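Local coordinates for nucleoprotein (Sendai virus, PDB 6M7D), which coats the viral genomic RNA as a helical nucleocapsid, one subunit per six ribonucleotides, shielding it from nucleases and presenting it as template for transcription and replication, at residues 31-44 / 96-108. Sequence-based numbering, arbitrary orientation.
Sequences QRSTVSVFVLGPSV and NADVKYVIYNIEK
Ser33 to Leu40 pairs residue for residue with Val99 to Ile106, a worked example of parallel strand pairing. Eight backbone hydrogen bonds run from Lys100 N to Ser33 O (2.8 Å) at one end to Gly41 N and Ile106 O (3.0 Å) at the other. Val35, Val37 and Val39 each give their N-H to one residue of 99-108 and their carbonyl to the residue two further on, as Val37 does with Val102 and Tyr104.

The apolar contacts divide between the two faces. On one, Val35, Val37 and Val39 meet Val99, Tyr101 and Ile103. Val37 CG2, anti to its carbonyl carbon, leans back to Tyr101 CD1 (3.4 Å), while Val35 CB lies at that ring's edge; helix 68-80 packs against Val35, Val37 and Tyr101 and also bonds the outer edge of the strand, through Gln70 to Ser36 O and Ser77 to Phe38 N. On the other face the side chains of Phe38 and Tyr104 run side by side, but their ring planes stand at 86°, centroids 5.5 Å apart, with Phe38 CE1 against Tyr104 CD2 (3.6 Å). Ile106 turns CD1 back to Phe38 CB (3.7 Å) and sets CB against Leu40 CD2, and helix 129-135 covers Phe38 and Ile106.

Polar side chains act at the ends. Ser43 OG, in the turn after the first strand, probably bonds Glu107 OE1, though the modelled separation is too short to trust. Arg32, its chain bent at chi3 (47°), lays one guanidinium face over Val99 O, with Ala97 CA at the edge.

Helices 47-62, 68-80 and 86-93 join the strands in a beta-alpha-beta-like crossover, probably right-handed; antiparallel strand 118-122 then extends the small mixed sheet of this largely helical Ncore.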
loop_
_atom_site.group_PDB
_atom_site.type_symbol
_atom_site.label_atom_id
_atom_site.label_comp_id
_atom_site.label_asym_id
_atom_site.label_seq_id
_atom_site.Cartn_x
_atom_site.Cartn_y
_atom_site.Cartn_z
ATOM N N GLN A 31 -20.516 -15.988 -1.773
ATOM C CA GLN A 31 -19.798 -16.822 -2.724
ATOM C C GLN A 31 -18.296 -16.627 -2.577
ATOM O O GLN A 31 -17.809 -15.503 -2.436
ATOM C CB GLN A 31 -20.238 -16.497 -4.149
ATOM C CG GLN A 31 -21.713 -16.709 -4.379
ATOM C CD GLN A 31 -22.160 -18.103 -4.006
ATOM O OE1 GLN A 31 -21.500 -19.087 -4.335
ATOM N NE2 GLN A 31 -23.284 -18.198 -3.312
ATOM N N ARG A 32 -17.561 -17.732 -2.608
ATOM C CA ARG A 32 -16.116 -17.696 -2.450
ATOM C C ARG A 32 -15.476 -18.719 -3.370
ATOM O O ARG A 32 -15.969 -19.841 -3.507
ATOM C CB ARG A 32 -15.701 -17.966 -1.000
ATOM C CG ARG A 32 -16.310 -19.199 -0.408
ATOM C CD ARG A 32 -15.512 -19.697 0.768
ATOM N NE ARG A 32 -15.166 -18.625 1.689
ATOM C CZ ARG A 32 -14.677 -18.825 2.907
ATOM N NH1 ARG A 32 -14.483 -20.058 3.347
ATOM N NH2 ARG A 32 -14.384 -17.793 3.685
ATOM N N SER A 33 -14.385 -18.319 -4.009
ATOM C CA SER A 33 -13.609 -19.251 -4.802
ATOM C C SER A 33 -12.752 -20.117 -3.891
ATOM O O SER A 33 -12.356 -19.712 -2.797
ATOM C CB SER A 33 -12.725 -18.507 -5.801
ATOM O OG SER A 33 -13.481 -17.986 -6.877
ATOM N N THR A 34 -12.475 -21.328 -4.349
ATOM C CA THR A 34 -11.589 -22.244 -3.645
ATOM C C THR A 34 -10.216 -22.151 -4.302
ATOM O O THR A 34 -10.077 -22.370 -5.508
ATOM C CB THR A 34 -12.145 -23.668 -3.652
ATOM O OG1 THR A 34 -11.212 -24.552 -3.027
ATOM C CG2 THR A 34 -12.459 -24.149 -5.068
ATOM N N VAL A 35 -9.213 -21.783 -3.518
ATOM C CA VAL A 35 -7.884 -21.490 -4.030
ATOM C C VAL A 35 -6.894 -22.488 -3.454
ATOM O O VAL A 35 -6.884 -22.741 -2.245
ATOM C CB VAL A 35 -7.463 -20.047 -3.698
ATOM C CG1 VAL A 35 -6.227 -19.706 -4.445
ATOM C CG2 VAL A 35 -8.566 -19.079 -4.061
ATOM N N SER A 36 -6.059 -23.049 -4.323
ATOM C CA SER A 36 -5.017 -23.977 -3.914
ATOM C C SER A 36 -3.781 -23.190 -3.506
ATOM O O SER A 36 -3.233 -22.426 -4.306
ATOM C CB SER A 36 -4.680 -24.950 -5.042
ATOM O OG SER A 36 -5.851 -25.497 -5.612
ATOM N N VAL A 37 -3.349 -23.374 -2.265
ATOM C CA VAL A 37 -2.129 -22.773 -1.745
ATOM C C VAL A 37 -1.150 -23.893 -1.440
ATOM O O VAL A 37 -1.497 -24.854 -0.748
ATOM C CB VAL A 37 -2.405 -21.924 -0.495
ATOM C CG1 VAL A 37 -1.108 -21.390 0.064
ATOM C CG2 VAL A 37 -3.323 -20.795 -0.840
ATOM N N PHE A 38 0.066 -23.766 -1.946
ATOM C CA PHE A 38 1.076 -24.807 -1.834
ATOM C C PHE A 38 2.124 -24.385 -0.819
ATOM O O PHE A 38 2.793 -23.365 -1.000
ATOM C CB PHE A 38 1.708 -25.084 -3.194
ATOM C CG PHE A 38 0.710 -25.389 -4.256
ATOM C CD1 PHE A 38 0.293 -26.684 -4.474
ATOM C CD2 PHE A 38 0.168 -24.380 -5.024
ATOM C CE1 PHE A 38 -0.636 -26.965 -5.444
ATOM C CE2 PHE A 38 -0.758 -24.661 -5.995
ATOM C CZ PHE A 38 -1.160 -25.953 -6.205
ATOM N N VAL A 39 2.258 -25.168 0.245
ATOM C CA VAL A 39 3.242 -24.930 1.289
ATOM C C VAL A 39 4.325 -25.986 1.162
ATOM O O VAL A 39 4.089 -27.059 0.598
ATOM C CB VAL A 39 2.597 -24.952 2.684
ATOM C CG1 VAL A 39 1.432 -23.990 2.730
ATOM C CG2 VAL A 39 2.142 -26.343 3.037
ATOM N N LEU A 40 5.519 -25.672 1.650
ATOM C CA LEU A 40 6.615 -26.628 1.588
ATOM C C LEU A 40 6.636 -27.491 2.836
ATOM O O LEU A 40 6.695 -26.982 3.958
ATOM C CB LEU A 40 7.951 -25.908 1.437
ATOM C CG LEU A 40 8.119 -24.979 0.243
ATOM C CD1 LEU A 40 9.590 -24.771 -0.039
ATOM C CD2 LEU A 40 7.418 -25.546 -0.960
ATOM N N GLY A 41 6.588 -28.795 2.640
ATOM C CA GLY A 41 6.766 -29.720 3.728
ATOM C C GLY A 41 8.216 -29.820 4.129
ATOM O O GLY A 41 9.127 -29.324 3.452
ATOM N N PRO A 42 8.458 -30.478 5.263
ATOM C CA PRO A 42 9.844 -30.617 5.733
ATOM C C PRO A 42 10.714 -31.442 4.806
ATOM O O PRO A 42 11.934 -31.490 4.996
ATOM C CB PRO A 42 9.680 -31.281 7.107
ATOM C CG PRO A 42 8.339 -31.931 7.062
ATOM C CD PRO A 42 7.487 -31.066 6.198
ATOM N N SER A 43 10.125 -32.087 3.799
ATOM C CA SER A 43 10.916 -32.866 2.855
ATOM C C SER A 43 11.805 -31.972 2.005
ATOM O O SER A 43 12.901 -32.375 1.603
ATOM C CB SER A 43 9.994 -33.698 1.968
ATOM O OG SER A 43 9.043 -34.402 2.748
ATOM N N VAL A 44 11.351 -30.755 1.715
ATOM C CA VAL A 44 12.113 -29.826 0.890
ATOM C C VAL A 44 13.073 -29.044 1.774
ATOM O O VAL A 44 12.710 -28.006 2.337
ATOM C CB VAL A 44 11.189 -28.876 0.110
ATOM C CG1 VAL A 44 11.935 -28.263 -1.058
ATOM C CG2 VAL A 44 9.961 -29.614 -0.368
ATOM N N ASN A 96 -10.551 -14.896 5.460
ATOM C CA ASN A 96 -11.348 -13.910 4.682
ATOM C C ASN A 96 -12.560 -14.630 4.080
ATOM O O ASN A 96 -12.508 -15.870 3.968
ATOM C CB ASN A 96 -10.512 -13.216 3.604
ATOM C CG ASN A 96 -10.125 -14.147 2.476
ATOM O OD1 ASN A 96 -9.878 -13.707 1.356
ATOM N ND2 ASN A 96 -10.077 -15.438 2.759
ATOM N N ALA A 97 -13.619 -13.886 3.740
ATOM C CA ALA A 97 -14.827 -14.501 3.140
ATOM C C ALA A 97 -14.693 -14.534 1.613
ATOM O O ALA A 97 -15.546 -15.158 0.955
ATOM C CB ALA A 97 -16.058 -13.741 3.569
ATOM N N ASP A 98 -13.667 -13.863 1.083
ATOM C CA ASP A 98 -13.428 -13.782 -0.384
ATOM C C ASP A 98 -13.109 -15.161 -0.975
ATOM O O ASP A 98 -13.668 -15.477 -2.042
ATOM C CB ASP A 98 -12.339 -12.756 -0.703
ATOM C CG ASP A 98 -12.866 -11.333 -0.776
ATOM O OD1 ASP A 98 -12.234 -10.441 -0.177
ATOM O OD2 ASP A 98 -13.904 -11.132 -1.435
ATOM N N VAL A 99 -12.285 -15.964 -0.295
ATOM C CA VAL A 99 -11.893 -17.294 -0.857
ATOM C C VAL A 99 -11.583 -18.299 0.258
ATOM O O VAL A 99 -11.373 -17.875 1.409
ATOM C CB VAL A 99 -10.677 -17.176 -1.798
ATOM C CG1 VAL A 99 -11.032 -16.607 -3.163
ATOM C CG2 VAL A 99 -9.539 -16.396 -1.161
ATOM N N LYS A 100 -11.597 -19.588 -0.098
ATOM C CA LYS A 100 -11.236 -20.684 0.785
ATOM C C LYS A 100 -9.910 -21.255 0.313
ATOM O O LYS A 100 -9.799 -21.714 -0.827
ATOM C CB LYS A 100 -12.309 -21.771 0.795
ATOM C CG LYS A 100 -12.169 -22.748 1.939
ATOM C CD LYS A 100 -12.905 -24.040 1.651
ATOM C CE LYS A 100 -12.271 -24.791 0.496
ATOM N NZ LYS A 100 -12.833 -26.158 0.352
ATOM N N TYR A 101 -8.908 -21.212 1.180
ATOM C CA TYR A 101 -7.566 -21.666 0.847
ATOM C C TYR A 101 -7.470 -23.160 1.114
ATOM O O TYR A 101 -7.692 -23.607 2.242
ATOM C CB TYR A 101 -6.518 -20.904 1.653
ATOM C CG TYR A 101 -6.310 -19.486 1.190
ATOM C CD1 TYR A 101 -6.213 -19.184 -0.156
ATOM C CD2 TYR A 101 -6.216 -18.451 2.097
ATOM C CE1 TYR A 101 -6.020 -17.895 -0.582
ATOM C CE2 TYR A 101 -6.026 -17.158 1.680
ATOM C CZ TYR A 101 -5.929 -16.885 0.342
ATOM O OH TYR A 101 -5.741 -15.591 -0.077
ATOM N N VAL A 102 -7.154 -23.925 0.078
ATOM C CA VAL A 102 -6.916 -25.356 0.195
ATOM C C VAL A 102 -5.411 -25.555 0.202
ATOM O O VAL A 102 -4.747 -25.390 -0.824
ATOM C CB VAL A 102 -7.577 -26.141 -0.943
ATOM C CG1 VAL A 102 -7.721 -27.596 -0.559
ATOM C CG2 VAL A 102 -8.918 -25.551 -1.260
ATOM N N ILE A 103 -4.868 -25.907 1.359
ATOM C CA ILE A 103 -3.424 -25.977 1.530
ATOM C C ILE A 103 -2.921 -27.316 1.013
ATOM O O ILE A 103 -3.301 -28.375 1.523
ATOM C CB ILE A 103 -3.033 -25.768 2.997
ATOM C CG1 ILE A 103 -3.411 -24.356 3.436
ATOM C CG2 ILE A 103 -1.557 -26.004 3.181
ATOM C CD1 ILE A 103 -3.219 -24.115 4.895
ATOM N N TYR A 104 -2.072 -27.268 -0.003
ATOM C CA TYR A 104 -1.375 -28.432 -0.520
ATOM C C TYR A 104 0.071 -28.378 -0.051
ATOM O O TYR A 104 0.612 -27.303 0.208
ATOM C CB TYR A 104 -1.417 -28.474 -2.047
ATOM C CG TYR A 104 -2.763 -28.804 -2.658
ATOM C CD1 TYR A 104 -3.939 -28.620 -1.954
ATOM C CD2 TYR A 104 -2.850 -29.304 -3.948
ATOM C CE1 TYR A 104 -5.158 -28.921 -2.515
ATOM C CE2 TYR A 104 -4.064 -29.610 -4.515
ATOM C CZ TYR A 104 -5.216 -29.417 -3.795
ATOM O OH TYR A 104 -6.433 -29.720 -4.356
ATOM N N ASN A 105 0.696 -29.541 0.063
ATOM C CA ASN A 105 2.075 -29.632 0.519
ATOM C C ASN A 105 2.969 -30.051 -0.633
ATOM O O ASN A 105 2.700 -31.055 -1.297
ATOM C CB ASN A 105 2.209 -30.620 1.676
ATOM C CG ASN A 105 1.632 -30.084 2.962
ATOM O OD1 ASN A 105 0.417 -30.062 3.150
ATOM N ND2 ASN A 105 2.500 -29.646 3.860
ATOM N N ILE A 106 4.022 -29.279 -0.870
ATOM C CA ILE A 106 5.074 -29.665 -1.799
ATOM C C ILE A 106 6.054 -30.534 -1.028
ATOM O O ILE A 106 6.666 -30.084 -0.057
ATOM C CB ILE A 106 5.781 -28.452 -2.404
ATOM C CG1 ILE A 106 4.771 -27.420 -2.891
ATOM C CG2 ILE A 106 6.680 -28.897 -3.534
ATOM C CD1 ILE A 106 3.917 -27.922 -3.994
ATOM N N GLU A 107 6.179 -31.792 -1.463
ATOM C CA GLU A 107 7.072 -32.782 -0.806
ATOM C C GLU A 107 8.162 -33.210 -1.792
ATOM O O GLU A 107 7.823 -33.516 -2.950
ATOM C CB GLU A 107 6.260 -34.001 -0.365
ATOM C CG GLU A 107 5.192 -33.680 0.664
ATOM C CD GLU A 107 5.729 -33.253 2.018
ATOM O OE1 GLU A 107 6.965 -33.173 2.165
ATOM O OE2 GLU A 107 4.911 -33.005 2.925
ATOM N N LYS A 108 9.414 -33.270 -1.331
ATOM C CA LYS A 108 10.545 -33.671 -2.209
ATOM C C LYS A 108 10.862 -35.150 -1.962
ATOM O O LYS A 108 11.172 -35.501 -0.808
ATOM C CB LYS A 108 11.772 -32.806 -1.904
ATOM C CG LYS A 108 13.003 -33.086 -2.754
ATOM C CD LYS A 108 12.971 -32.402 -4.103
ATOM C CE LYS A 108 14.209 -32.672 -4.931
ATOM N NZ LYS A 108 14.189 -31.922 -6.208
#